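Local coordinates for protein excinuclease ABC, subunit A. (Deinococcus radiodurans, PDB 2VF7) that binds and hydrolyses ATP and binds DNA and zinc, probably serving in the recognition of damaged DNA during excision repair, at residues Gly14-Arg19 and Asp86-Leu91; Ala21-Leu26 and Phe54-Ala59; Val39-Val44 and Ser433-Glu438; Trp449-Gly454 and Gly462-Ser467. The protein carries 1 engineered substitution. One frame throughout, in Å; residues are numbered along the deposited sequence.

Contact 1 of 4, residues Gly14-Arg19 and Asp86-Leu91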
loop_
_atom_site.group_PDB
_atom_site.type_symbol
_atom_site.label_atom_id
_atom_site.label_comp_id
_atom_site.label_asym_id
_atom_site.label_seq_id
_atom_site.Cartn_x
_atom_site.Cartn_y
_atom_site.Cartn_z
ATOM N N GLY A 14 -19.636 12.348 23.597
ATOM C CA GLY A 14 -19.123 11.443 22.581
ATOM C C GLY A 14 -19.218 12.088 21.212
ATOM O O GLY A 14 -19.703 11.468 20.280
ATOM N N PHE A 15 -18.754 13.332 21.088
ATOM C CA PHE A 15 -18.875 14.090 19.842
ATOM C C PHE A 15 -17.590 14.222 19.047
ATOM O O PHE A 15 -16.505 14.403 19.616
ATOM C CB PHE A 15 -19.424 15.490 20.111
ATOM C CG PHE A 15 -20.872 15.506 20.472
ATOM C CD1 PHE A 15 -21.265 15.542 21.794
ATOM C CD2 PHE A 15 -21.853 15.476 19.478
ATOM C CE1 PHE A 15 -22.603 15.552 22.129
ATOM C CE2 PHE A 15 -23.189 15.469 19.801
ATOM C CZ PHE A 15 -23.570 15.514 21.132
ATOM N N VAL A 16 -17.732 14.111 17.727
ATOM C CA VAL A 16 -16.700 14.495 16.765
ATOM C C VAL A 16 -16.875 16.009 16.574
ATOM O O VAL A 16 -17.990 16.494 16.447
ATOM C CB VAL A 16 -16.866 13.742 15.404
ATOM C CG1 VAL A 16 -15.735 14.070 14.432
ATOM C CG2 VAL A 16 -17.013 12.197 15.607
ATOM N N GLN A 17 -15.788 16.766 16.620
ATOM C CA GLN A 17 -15.884 18.215 16.501
ATOM C C GLN A 17 -15.100 18.687 15.285
ATOM O O GLN A 17 -13.919 18.382 15.142
ATOM C CB GLN A 17 -15.414 18.911 17.781
ATOM C CG GLN A 17 -15.573 20.451 17.756
ATOM C CD GLN A 17 -17.037 20.914 17.611
ATOM O OE1 GLN A 17 -17.880 20.603 18.457
ATOM N NE2 GLN A 17 -17.330 21.677 16.547
ATOM N N VAL A 18 -15.785 19.422 14.414
ATOM C CA VAL A 18 -15.242 19.873 13.138
ATOM C C VAL A 18 -15.224 21.392 13.110
ATOM O O VAL A 18 -16.230 22.051 13.423
ATOM C CB VAL A 18 -16.096 19.345 11.969
ATOM C CG1 VAL A 18 -15.759 20.049 10.636
ATOM C CG2 VAL A 18 -15.975 17.822 11.852
ATOM N N ARG A 19 -14.076 21.938 12.736
ATOM C CA ARG A 19 -13.879 23.370 12.685
ATOM C C ARG A 19 -13.169 23.817 11.407
ATOM O O ARG A 19 -12.164 23.222 11.010
ATOM C CB ARG A 19 -13.052 23.793 13.889
ATOM C CG ARG A 19 -12.871 25.278 14.019
ATOM C CD ARG A 19 -12.236 25.604 15.357
ATOM N NE ARG A 19 -10.833 25.196 15.471
ATOM C CZ ARG A 19 -9.821 25.843 14.895
ATOM N NH1 ARG A 19 -10.061 26.904 14.125
ATOM N NH2 ARG A 19 -8.576 25.420 15.064
ATOM N N ASP A 86 -9.501 23.237 9.217
ATOM C CA ASP A 86 -8.643 23.702 10.316
ATOM C C ASP A 86 -8.346 22.622 11.368
ATOM O O ASP A 86 -7.192 22.408 11.704
ATOM C CB ASP A 86 -9.236 24.944 11.002
ATOM C CG ASP A 86 -9.099 26.192 10.167
ATOM O OD1 ASP A 86 -8.165 26.219 9.341
ATOM O OD2 ASP A 86 -9.911 27.143 10.334
ATOM N N ALA A 87 -9.389 21.971 11.886
ATOM C CA ALA A 87 -9.252 20.945 12.930
ATOM C C ALA A 87 -10.447 19.987 12.968
ATOM O O ALA A 87 -11.592 20.406 12.769
ATOM C CB ALA A 87 -9.088 21.608 14.285
ATOM N N ILE A 88 -10.169 18.703 13.200
ATOM C CA ILE A 88 -11.193 17.701 13.551
ATOM C C ILE A 88 -10.698 16.903 14.756
ATOM O O ILE A 88 -9.611 16.321 14.712
ATOM C CB ILE A 88 -11.529 16.702 12.404
ATOM C CG1 ILE A 88 -11.893 17.422 11.103
ATOM C CG2 ILE A 88 -12.691 15.809 12.830
ATOM C CD1 ILE A 88 -12.028 16.507 9.866
ATOM N N ASP A 89 -11.499 16.882 15.814
ATOM C CA ASP A 89 -11.174 16.200 17.055
ATOM C C ASP A 89 -12.197 15.105 17.352
ATOM O O ASP A 89 -13.378 15.278 17.099
ATOM C CB ASP A 89 -11.175 17.205 18.213
ATOM C CG ASP A 89 -10.177 18.352 18.014
ATOM O OD1 ASP A 89 -9.040 18.120 17.513
ATOM O OD2 ASP A 89 -10.528 19.499 18.374
ATOM N N GLY A 90 -11.745 13.978 17.895
ATOM C CA GLY A 90 -12.644 12.894 18.303
ATOM C C GLY A 90 -13.079 11.951 17.202
ATOM O O GLY A 90 -14.133 11.340 17.298
ATOM N N LEU A 91 -12.248 11.815 16.170
ATOM C CA LEU A 91 -12.598 11.077 14.958
ATOM C C LEU A 91 -11.890 9.720 14.892
ATOM O O LEU A 91 -10.665 9.682 14.738
ATOM C CB LEU A 91 -12.183 11.894 13.724
ATOM C CG LEU A 91 -13.081 12.049 12.494
ATOM C CD1 LEU A 91 -12.152 12.120 11.286
ATOM C CD2 LEU A 91 -14.150 10.966 12.291
HETATM O O HOH W 1 -11.973 20.667 16.470
#

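Contact 2 of 4, residues Ala21-Leu26 and Phe54-Ala59. With ADP (adenosine-5'-diphosphate), chain E.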
loop_
_atom_site.group_PDB
_atom_site.type_symbol
_atom_site.label_atom_id
_atom_site.label_comp_id
_atom_site.label_asym_id
_atom_site.label_seq_id
_atom_site.Cartn_x
_atom_site.Cartn_y
_atom_site.Cartn_z
ATOM N N ALA A 21 -14.111 23.910 8.134
ATOM C CA ALA A 21 -14.228 23.064 6.942
ATOM C C ALA A 21 -14.652 23.908 5.744
ATOM O O ALA A 21 -15.751 24.464 5.726
ATOM C CB ALA A 21 -15.236 21.917 7.200
ATOM N N ARG A 22 -13.769 24.037 4.759
ATOM C CA ARG A 22 -14.138 24.749 3.539
ATOM C C ARG A 22 -13.866 23.974 2.221
ATOM O O ARG A 22 -13.516 24.554 1.201
ATOM C CB ARG A 22 -13.574 26.188 3.552
ATOM C CG ARG A 22 -12.084 26.264 3.524
ATOM C CD ARG A 22 -11.487 27.460 4.249
ATOM N NE ARG A 22 -10.187 27.013 4.736
ATOM C CZ ARG A 22 -9.859 26.879 6.013
ATOM N NH1 ARG A 22 -10.701 27.253 6.964
ATOM N NH2 ARG A 22 -8.662 26.407 6.337
ATOM N N GLN A 23 -14.097 22.660 2.254
ATOM C CA GLN A 23 -13.940 21.789 1.095
ATOM C C GLN A 23 -15.005 22.099 0.076
ATOM O O GLN A 23 -16.166 22.142 0.408
ATOM C CB GLN A 23 -14.044 20.324 1.517
ATOM C CG GLN A 23 -13.681 19.320 0.436
ATOM C CD GLN A 23 -12.205 19.282 0.198
ATOM O OE1 GLN A 23 -11.425 19.770 1.017
ATOM N NE2 GLN A 23 -11.799 18.718 -0.934
ATOM N N HIS A 24 -14.596 22.310 -1.170
ATOM C CA HIS A 24 -15.478 22.792 -2.241
ATOM C C HIS A 24 -16.317 23.987 -1.789
ATOM O O HIS A 24 -15.765 25.079 -1.519
ATOM C CB HIS A 24 -16.331 21.667 -2.821
ATOM C CG HIS A 24 -15.580 20.392 -3.006
ATOM N ND1 HIS A 24 -16.098 19.168 -2.652
ATOM C CD2 HIS A 24 -14.332 20.156 -3.479
ATOM C CE1 HIS A 24 -15.198 18.226 -2.899
ATOM N NE2 HIS A 24 -14.120 18.802 -3.406
ATOM N N ASN A 25 -17.624 23.810 -1.683
ATOM C CA ASN A 25 -18.465 24.955 -1.390
ATOM C C ASN A 25 -18.795 25.114 0.101
ATOM O O ASN A 25 -19.616 25.934 0.471
ATOM C CB ASN A 25 -19.725 24.927 -2.252
ATOM C CG ASN A 25 -20.652 23.799 -1.889
ATOM O OD1 ASN A 25 -20.212 22.672 -1.635
ATOM N ND2 ASN A 25 -21.951 24.090 -1.865
ATOM N N LEU A 26 -18.150 24.337 0.960
ATOM C CA LEU A 26 -18.385 24.488 2.387
ATOM C C LEU A 26 -17.925 25.899 2.764
ATOM O O LEU A 26 -16.923 26.390 2.244
ATOM C CB LEU A 26 -17.653 23.396 3.166
ATOM C CG LEU A 26 -18.276 22.006 3.399
ATOM C CD1 LEU A 26 -19.525 21.700 2.598
ATOM C CD2 LEU A 26 -17.260 20.915 3.207
ATOM N N PHE A 54 -17.848 12.759 3.081
ATOM C CA PHE A 54 -16.769 12.054 2.386
ATOM C C PHE A 54 -15.546 12.903 2.168
ATOM O O PHE A 54 -14.439 12.460 2.453
ATOM C CB PHE A 54 -17.244 11.509 1.023
ATOM C CG PHE A 54 -18.151 10.317 1.128
ATOM C CD1 PHE A 54 -19.519 10.478 1.296
ATOM C CD2 PHE A 54 -17.638 9.024 1.064
ATOM C CE1 PHE A 54 -20.354 9.375 1.401
ATOM C CE2 PHE A 54 -18.493 7.908 1.172
ATOM C CZ PHE A 54 -19.824 8.092 1.331
ATOM N N GLY A 55 -15.741 14.100 1.610
ATOM C CA GLY A 55 -14.645 14.985 1.224
ATOM C C GLY A 55 -13.819 15.477 2.397
ATOM O O GLY A 55 -12.612 15.764 2.259
ATOM N N THR A 56 -14.466 15.547 3.556
ATOM C CA THR A 56 -13.860 16.102 4.766
ATOM C C THR A 56 -13.668 15.026 5.842
ATOM O O THR A 56 -12.533 14.725 6.221
ATOM C CB THR A 56 -14.702 17.290 5.294
ATOM O OG1 THR A 56 -14.716 18.323 4.307
ATOM C CG2 THR A 56 -14.123 17.855 6.570
ATOM N N LEU A 57 -14.767 14.432 6.303
ATOM C CA LEU A 57 -14.720 13.515 7.467
ATOM C C LEU A 57 -14.015 12.208 7.152
ATOM O O LEU A 57 -12.985 11.902 7.758
ATOM C CB LEU A 57 -16.118 13.290 8.071
ATOM C CG LEU A 57 -16.647 14.398 8.993
ATOM C CD1 LEU A 57 -18.148 14.326 9.193
ATOM C CD2 LEU A 57 -15.990 14.316 10.342
ATOM N N TYR A 58 -14.544 11.448 6.196
ATOM C CA TYR A 58 -13.892 10.216 5.768
ATOM C C TYR A 58 -12.441 10.457 5.352
ATOM O O TYR A 58 -11.525 9.787 5.839
ATOM C CB TYR A 58 -14.706 9.527 4.649
ATOM C CG TYR A 58 -13.968 8.433 3.912
ATOM C CD1 TYR A 58 -13.747 7.186 4.506
ATOM C CD2 TYR A 58 -13.498 8.638 2.608
ATOM C CE1 TYR A 58 -13.066 6.180 3.830
ATOM C CE2 TYR A 58 -12.803 7.628 1.915
ATOM C CZ TYR A 58 -12.597 6.402 2.545
ATOM O OH TYR A 58 -11.925 5.394 1.882
ATOM N N ALA A 59 -12.228 11.445 4.490
ATOM C CA ALA A 59 -10.909 11.722 3.927
ATOM C C ALA A 59 -9.819 12.105 4.941
ATOM O O ALA A 59 -8.675 11.641 4.829
ATOM C CB ALA A 59 -11.011 12.763 2.831
HETATM P PB ADP E . -24.233 16.895 -2.318
HETATM O O1B ADP E . -25.374 17.364 -1.460
HETATM O O2B ADP E . -24.590 16.746 -3.767
HETATM O O3B ADP E . -23.559 15.658 -1.752
HETATM P PA ADP E . -21.768 17.943 -3.118
HETATM O O1A ADP E . -21.885 16.794 -4.121
HETATM O O2A ADP E . -20.614 17.959 -2.170
HETATM O O3A ADP E . -23.129 18.078 -2.280
HETATM O "O5'" ADP E . -21.634 19.288 -3.990
HETATM C "C5'" ADP E . -21.092 20.523 -3.515
HETATM C "C4'" ADP E . -20.050 21.003 -4.510
HETATM O "O4'" ADP E . -18.924 20.118 -4.446
HETATM C "C3'" ADP E . -20.498 21.009 -5.972
HETATM O "O3'" ADP E . -19.997 22.183 -6.659
HETATM C "C2'" ADP E . -19.865 19.733 -6.511
HETATM O "O2'" ADP E . -19.689 19.732 -7.924
HETATM C "C1'" ADP E . -18.548 19.679 -5.748
HETATM N N9 ADP E . -17.985 18.319 -5.631
HETATM C C8 ADP E . -18.576 17.280 -5.005
HETATM N N7 ADP E . -17.840 16.154 -5.065
HETATM C C5 ADP E . -16.726 16.489 -5.746
HETATM C C6 ADP E . -15.498 15.776 -6.136
HETATM N N6 ADP E . -15.346 14.460 -5.831
HETATM N N1 ADP E . -14.569 16.468 -6.818
HETATM C C2 ADP E . -14.710 17.776 -7.134
HETATM N N3 ADP E . -15.792 18.489 -6.799
HETATM C C4 ADP E . -16.816 17.910 -6.108
HETATM O O HOH W 2 -13.580 20.576 4.562
#

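Contact 3 of 4, residues Val39-Val44 and Ser433-Glu438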
loop_
_atom_site.group_PDB
_atom_site.type_symbol
_atom_site.label_atom_id
_atom_site.label_comp_id
_atom_site.label_asym_id
_atom_site.label_seq_id
_atom_site.Cartn_x
_atom_site.Cartn_y
_atom_site.Cartn_z
ATOM N N VAL A 39 -25.974 8.840 12.202
ATOM C CA VAL A 39 -26.001 10.249 11.806
ATOM C C VAL A 39 -26.295 10.342 10.315
ATOM O O VAL A 39 -25.594 9.736 9.500
ATOM C CB VAL A 39 -24.663 11.000 12.114
ATOM C CG1 VAL A 39 -24.798 12.488 11.806
ATOM C CG2 VAL A 39 -24.262 10.832 13.549
ATOM N N VAL A 40 -27.333 11.094 9.963
ATOM C CA VAL A 40 -27.733 11.262 8.561
ATOM C C VAL A 40 -27.431 12.687 8.108
ATOM O O VAL A 40 -27.747 13.634 8.802
ATOM C CB VAL A 40 -29.236 10.878 8.344
ATOM C CG1 VAL A 40 -29.666 11.112 6.922
ATOM C CG2 VAL A 40 -29.461 9.413 8.679
ATOM N N PHE A 41 -26.774 12.818 6.962
ATOM C CA PHE A 41 -26.442 14.107 6.374
ATOM C C PHE A 41 -27.448 14.395 5.273
ATOM O O PHE A 41 -27.612 13.584 4.358
ATOM C CB PHE A 41 -25.001 14.093 5.831
ATOM C CG PHE A 41 -23.941 13.925 6.916
ATOM C CD1 PHE A 41 -23.231 15.017 7.383
ATOM C CD2 PHE A 41 -23.681 12.670 7.482
ATOM C CE1 PHE A 41 -22.256 14.868 8.395
ATOM C CE2 PHE A 41 -22.733 12.512 8.504
ATOM C CZ PHE A 41 -22.007 13.621 8.946
ATOM N N THR A 42 -28.139 15.533 5.374
ATOM C CA THR A 42 -29.273 15.822 4.478
ATOM C C THR A 42 -29.279 17.222 3.848
ATOM O O THR A 42 -28.498 18.093 4.231
ATOM C CB THR A 42 -30.639 15.535 5.152
ATOM O OG1 THR A 42 -30.981 16.605 6.037
ATOM C CG2 THR A 42 -30.600 14.225 5.926
ATOM N N GLY A 43 -30.167 17.428 2.878
ATOM C CA GLY A 43 -30.240 18.687 2.154
ATOM C C GLY A 43 -30.225 18.455 0.652
ATOM O O GLY A 43 -29.956 17.336 0.211
ATOM N N VAL A 44 -30.505 19.502 -0.132
ATOM C CA VAL A 44 -30.622 19.365 -1.595
ATOM C C VAL A 44 -29.315 18.892 -2.205
ATOM O O VAL A 44 -28.274 18.886 -1.544
ATOM C CB VAL A 44 -31.148 20.655 -2.314
ATOM C CG1 VAL A 44 -32.551 21.010 -1.843
ATOM C CG2 VAL A 44 -30.202 21.818 -2.116
ATOM N N SER A 433 -19.873 3.649 14.493
ATOM C CA SER A 433 -20.597 4.896 14.206
ATOM C C SER A 433 -20.928 4.937 12.720
ATOM O O SER A 433 -20.142 4.467 11.889
ATOM C CB SER A 433 -19.740 6.129 14.554
ATOM O OG SER A 433 -19.158 6.048 15.846
ATOM N N LEU A 434 -22.067 5.537 12.379
ATOM C CA LEU A 434 -22.542 5.536 11.005
ATOM C C LEU A 434 -22.793 6.950 10.489
ATOM O O LEU A 434 -23.584 7.697 11.059
ATOM C CB LEU A 434 -23.811 4.675 10.893
ATOM C CG LEU A 434 -23.687 3.224 11.390
ATOM C CD1 LEU A 434 -24.930 2.810 12.123
ATOM C CD2 LEU A 434 -23.413 2.287 10.268
ATOM N N PHE A 435 -22.086 7.324 9.423
ATOM C CA PHE A 435 -22.336 8.598 8.752
ATOM C C PHE A 435 -23.029 8.291 7.421
ATOM O O PHE A 435 -22.435 7.678 6.536
ATOM C CB PHE A 435 -21.041 9.408 8.518
ATOM C CG PHE A 435 -20.361 9.915 9.789
ATOM C CD1 PHE A 435 -20.984 9.841 11.041
ATOM C CD2 PHE A 435 -19.078 10.487 9.714
ATOM C CE1 PHE A 435 -20.334 10.314 12.183
ATOM C CE2 PHE A 435 -18.425 10.957 10.857
ATOM C CZ PHE A 435 -19.044 10.876 12.086
ATOM N N VAL A 436 -24.271 8.735 7.282
ATOM C CA VAL A 436 -25.110 8.333 6.163
ATOM C C VAL A 436 -25.663 9.538 5.426
ATOM O O VAL A 436 -26.442 10.281 5.991
ATOM C CB VAL A 436 -26.298 7.480 6.645
ATOM C CG1 VAL A 436 -27.223 7.080 5.467
ATOM C CG2 VAL A 436 -25.783 6.254 7.394
ATOM N N VAL A 437 -25.242 9.747 4.179
ATOM C CA VAL A 437 -25.946 10.709 3.337
ATOM C C VAL A 437 -27.120 10.045 2.655
ATOM O O VAL A 437 -26.966 9.073 1.913
ATOM C CB VAL A 437 -25.016 11.562 2.391
ATOM C CG1 VAL A 437 -23.592 11.070 2.407
ATOM C CG2 VAL A 437 -25.579 11.694 0.991
ATOM N N GLU A 438 -28.296 10.585 2.941
ATOM C CA GLU A 438 -29.560 9.986 2.563
ATOM C C GLU A 438 -30.583 11.050 2.162
ATOM O O GLU A 438 -30.565 12.187 2.665
ATOM C CB GLU A 438 -30.099 9.132 3.727
ATOM C CG GLU A 438 -31.299 8.269 3.395
ATOM C CD GLU A 438 -31.067 7.326 2.217
ATOM O OE1 GLU A 438 -30.503 6.228 2.441
ATOM O OE2 GLU A 438 -31.470 7.662 1.072
HETATM O O HOH W 3 -31.445 15.130 1.930
#

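Contact 4 of 4, residues Trp449-Gly454 and Gly462-Ser467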
loop_
_atom_site.group_PDB
_atom_site.type_symbol
_atom_site.label_atom_id
_atom_site.label_comp_id
_atom_site.label_asym_id
_atom_site.label_seq_id
_atom_site.Cartn_x
_atom_site.Cartn_y
_atom_site.Cartn_z
ATOM N N TRP A 449 -29.328 11.420 14.985
ATOM C CA TRP A 449 -28.887 12.798 14.808
ATOM C C TRP A 449 -28.930 13.121 13.308
ATOM O O TRP A 449 -28.820 12.220 12.458
ATOM C CB TRP A 449 -27.457 12.910 15.340
ATOM C CG TRP A 449 -26.826 14.285 15.473
ATOM C CD1 TRP A 449 -26.076 14.928 14.535
ATOM C CD2 TRP A 449 -26.798 15.120 16.645
ATOM N NE1 TRP A 449 -25.621 16.126 15.025
ATOM C CE2 TRP A 449 -26.038 16.263 16.324
ATOM C CE3 TRP A 449 -27.358 15.019 17.925
ATOM C CZ2 TRP A 449 -25.834 17.304 17.224
ATOM C CZ3 TRP A 449 -27.159 16.057 18.821
ATOM C CH2 TRP A 449 -26.406 17.191 18.462
ATOM N N LEU A 450 -29.101 14.400 12.977
ATOM C CA LEU A 450 -29.039 14.792 11.579
ATOM C C LEU A 450 -28.347 16.119 11.322
ATOM O O LEU A 450 -28.462 17.046 12.099
ATOM C CB LEU A 450 -30.430 14.711 10.930
ATOM C CG LEU A 450 -31.330 15.904 10.706
ATOM C CD1 LEU A 450 -30.818 16.778 9.556
ATOM C CD2 LEU A 450 -32.717 15.373 10.396
ATOM N N VAL A 451 -27.602 16.181 10.227
ATOM C CA VAL A 451 -26.927 17.401 9.787
ATOM C C VAL A 451 -27.519 17.885 8.453
ATOM O O VAL A 451 -27.307 17.250 7.410
ATOM C CB VAL A 451 -25.414 17.171 9.611
ATOM C CG1 VAL A 451 -24.695 18.492 9.438
ATOM C CG2 VAL A 451 -24.826 16.364 10.794
ATOM N N ASP A 452 -28.254 19.000 8.496
ATOM C CA ASP A 452 -28.881 19.565 7.288
ATOM C C ASP A 452 -28.028 20.688 6.724
ATOM O O ASP A 452 -27.745 21.685 7.403
ATOM C CB ASP A 452 -30.324 20.047 7.551
ATOM C CG ASP A 452 -31.167 20.121 6.272
ATOM O OD1 ASP A 452 -31.757 21.198 5.990
ATOM O OD2 ASP A 452 -31.258 19.098 5.545
ATOM N N VAL A 453 -27.635 20.508 5.468
ATOM C CA VAL A 453 -26.647 21.353 4.810
ATOM C C VAL A 453 -27.281 22.298 3.756
ATOM O O VAL A 453 -28.125 21.889 2.954
ATOM C CB VAL A 453 -25.510 20.489 4.168
ATOM C CG1 VAL A 453 -24.565 21.335 3.375
ATOM C CG2 VAL A 453 -24.724 19.732 5.228
ATOM N N GLY A 454 -26.863 23.564 3.822
ATOM C CA GLY A 454 -27.061 24.589 2.800
ATOM C C GLY A 454 -28.498 24.988 2.642
ATOM O O GLY A 454 -29.400 24.139 2.791
ATOM N N GLY A 462 -23.854 25.145 1.179
ATOM C CA GLY A 462 -22.586 24.938 1.888
ATOM C C GLY A 462 -22.542 25.416 3.329
ATOM O O GLY A 462 -21.470 25.566 3.892
ATOM N N GLU A 463 -23.709 25.661 3.927
ATOM C CA GLU A 463 -23.796 25.978 5.368
ATOM C C GLU A 463 -24.657 25.000 6.177
ATOM O O GLU A 463 -25.407 24.199 5.623
ATOM C CB GLU A 463 -24.220 27.427 5.607
ATOM C CG GLU A 463 -25.189 27.971 4.608
ATOM C CD GLU A 463 -25.038 29.470 4.414
ATOM O OE1 GLU A 463 -24.250 30.101 5.148
ATOM O OE2 GLU A 463 -25.703 30.017 3.518
ATOM N N ILE A 464 -24.501 25.045 7.495
ATOM C CA ILE A 464 -25.163 24.086 8.378
ATOM C C ILE A 464 -26.423 24.738 8.846
ATOM O O ILE A 464 -26.386 25.768 9.504
ATOM C CB ILE A 464 -24.263 23.681 9.610
ATOM C CG1 ILE A 464 -22.893 23.126 9.166
ATOM C CG2 ILE A 464 -24.985 22.707 10.546
ATOM C CD1 ILE A 464 -22.957 22.036 8.123
ATOM N N LEU A 465 -27.552 24.155 8.471
ATOM C CA LEU A 465 -28.836 24.686 8.897
ATOM C C LEU A 465 -29.191 24.155 10.279
ATOM O O LEU A 465 -29.793 24.858 11.101
ATOM C CB LEU A 465 -29.924 24.326 7.888
ATOM C CG LEU A 465 -29.608 24.613 6.418
ATOM C CD1 LEU A 465 -30.871 24.515 5.598
ATOM C CD2 LEU A 465 -28.922 25.963 6.220
ATOM N N TYR A 466 -28.796 22.909 10.524
ATOM C CA TYR A 466 -29.148 22.205 11.745
ATOM C C TYR A 466 -28.161 21.079 12.041
ATOM O O TYR A 466 -27.728 20.392 11.141
ATOM C CB TYR A 466 -30.580 21.659 11.633
ATOM C CG TYR A 466 -31.100 20.979 12.889
ATOM C CD1 TYR A 466 -31.329 21.716 14.043
ATOM C CD2 TYR A 466 -31.349 19.593 12.912
ATOM C CE1 TYR A 466 -31.784 21.113 15.180
ATOM C CE2 TYR A 466 -31.802 18.976 14.053
ATOM C CZ TYR A 466 -32.024 19.750 15.194
ATOM O OH TYR A 466 -32.476 19.188 16.372
ATOM N N SER A 467 -27.779 20.934 13.307
ATOM C CA SER A 467 -27.135 19.715 13.791
ATOM C C SER A 467 -27.803 19.320 15.112
ATOM O O SER A 467 -27.614 19.975 16.125
ATOM C CB SER A 467 -25.620 19.931 13.956
ATOM O OG SER A 467 -24.935 18.730 14.300
#

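Contact 1 of 4, residues Gly14-Arg19 and Asp86-Leu91
Gln17 and Arg19 of strand 15-19 pair with Asp89 and Ala87 of strand 87-89 as antiparallel hydrogen-bonded pairs, the strand axes 4.8 Å apart at closest approach and their directions 175° apart. Gln17 N reaches Asp89 O at 2.9 Å, and Asp89 N returns a bond to Gln17 O. Asp86 and Ala87 both face Arg19, a classic beta bulge: Ala87 N holds Arg19 O, while Asp86 N adds a weak bond to the same oxygen. The Arg19 chain, extended from the backbone and then bent (chi3 70°), lays one guanidinium face over Asp86 CB. Its salt bridge is long, NH1 to Asp86 OD2 3.8 Å, with the oxygen well out of the guanidinium plane; the closer partner of this carboxylate is Arg22, whose NH2 bridges to OD1. A water donates to both Gln17 O and Asp89 OD2. On the side of the sheet that carries Val18 and Ile88, Ile88 CG2 meets Val16 CG1 at 3.9 Å and lies beside Val18 CG2, while Leu91 CG touches Val16 CG1. This apolar face rests on helix 49-69, with Val16 and Val18 against Leu57 and Leu91 against Ala61, and strand 29-34 completes the three-stranded antiparallel sheet along the far edge of strand 15-21.

Contact 2 of 4, residues Ala21-Leu26 and Phe54-Ala59
Gln23 and Thr56 make the main packing contact, their side chains running alongside each other head to tail, with Gln23 CB 3.5 Å from Thr56 OG1. Leu26 CD2 lies 3.8 Å from the same Thr56 OG1, and the Ala21 methyl lies near Thr56 CG2. Gly55 brings the helix close: Gln23 CG and CD each pass 4.1 Å from Gly55 O. Among polar links, a water accepts from Gln23 N and lies 2.5 Å from Thr56 OG1, which is also bonded to Ser51 O; Gln23 OE1 is taken by Asp84 N. A type II' beta turn from Gln23 to Leu26, closed by Leu26 N on Gln23 O, presents its two central residues, His24 and Asn25, to ADP. The His24 ring is sandwiched, with ADP C4 3.6 Å above one face toward the rim and Gln23 CG over the centre of the other, while ND1 bonds to Ser51 OG. Asn25 OD1 sits against ADP C5', and ND2 bonds to Gly458 O. Were Asn25 replaced by an alanine, Gly458 O is likely to lose this donor and a gap to open beside the ribose. Van der Waals contacts, several of them carbon against oxygen, and one water thus hold the turn to the helix, and the His24 imidazole packs against the base.

Contact 3 of 4, residues Val39-Val44 and Ser433-Glu438
With CG set anti to the carbonyl carbon in both Phe41 (chi1 -65°) and Phe435 (chi1 -67°), the two rings emerge on the same face of adjacent parallel strands and meet there. These strands belong to the mixed sheet of an ABC-type ATPase domain, and 39-42 leads into the P-loop, the Walker A motif whose Lys49 and Ser50 bind ADP. The aromatic pair is an offset edge-to-face contact, centroids 5.6 Å apart and planes at 70°: Phe41 CZ stands 4.1 Å above one face of Phe435, toward the rim, while Phe41 CE2 comes within 3.5 Å of Phe435 CB. Val39 CB lies beside Phe435 CD1, and Leu57 of helix 49-69 packs against both rings, so this face forms part of the interface between sheet and P-loop helix. On the opposite face Val40 CG1 touches Glu438 CB, whose carboxylate turns away to Ser409 OG and Asp440 N.

The backbone ladder runs from Val39 N on Leu434 O, through Val436 N on Val39 O at 2.8 Å, to Phe41 N on Val436 O. Beyond it the strands part, and the bond from Glu438 N to Phe41 O is weak at 3.4 Å. Farther along, a water takes over the link, accepting from Gly43 N at 2.8 Å and donating to Glu438 O.

Contact 4 of 4, residues Trp449-Gly454 and Gly462-Ser467
Trp449 NE1 donates to Ser467 OG at 2.8 Å, a bent bond (139° at the hydrogen) whose acceptor lies 18° out of the indole plane. It ties the two arms of a beta hairpin at the edge of the nucleotide-binding domain's mixed sheet. Setting CG opposite the backbone N (chi1 -171°) carries the indole to Ser467, whose carbonyl carbon lies over one ring face toward the rim. Ser467 OG has a second partner in Lys32 O. With an alanine in the tryptophan's place, Ser467 OG is likely to be left without its indole donor and a gap to open next to Phe15, whose ring packs edge-to-face with Trp449.

Between the arms, Asp452 N bonds to Tyr466 O at 3.0 Å and Leu465 N to Asp452 O at 2.7 Å. Leu465 and Tyr466 thus both face Asp452, a classic beta bulge that shifts the register by one residue. The Asp452 carboxylate is satisfied beyond the hairpin, OD2 by Thr42 and Thr481 and OD1 by Ser479.

Outward from this ladder, Ile464 CD1 rests against both Val451 CG1 and Val453 CG2, at 4.2 and 4.1 Å, and Val453 also lies near Ser47 and Gly48 of the ADP site. Past the bulge, Leu465 leans over Gly454, where strand 449-453 gives way to the hairpin loop, its CD1 3.5 Å from Asp452 OD1.

In the fold
From the N terminus, strand 15-21 enters contact 1, which closes a loop of 66 residues; contact 2 is nested within it and joins the turn after that strand to helix 49-69. Contact 3 spans a far longer loop, bringing strand 433-437 back beside strand 38-42, and its segments alternate along the chain with those of contacts 1 and 2. Contact 4 follows in series as a short hairpin, joined to contact 3 where strand 449-453 pairs with strand 38-42. Helix 49-69 lies between the small antiparallel sheet and the mixed sheet, with Leu57 touching both Val18 and Phe435, so the four contacts unite two sheets, one helix and an ADP-binding turn.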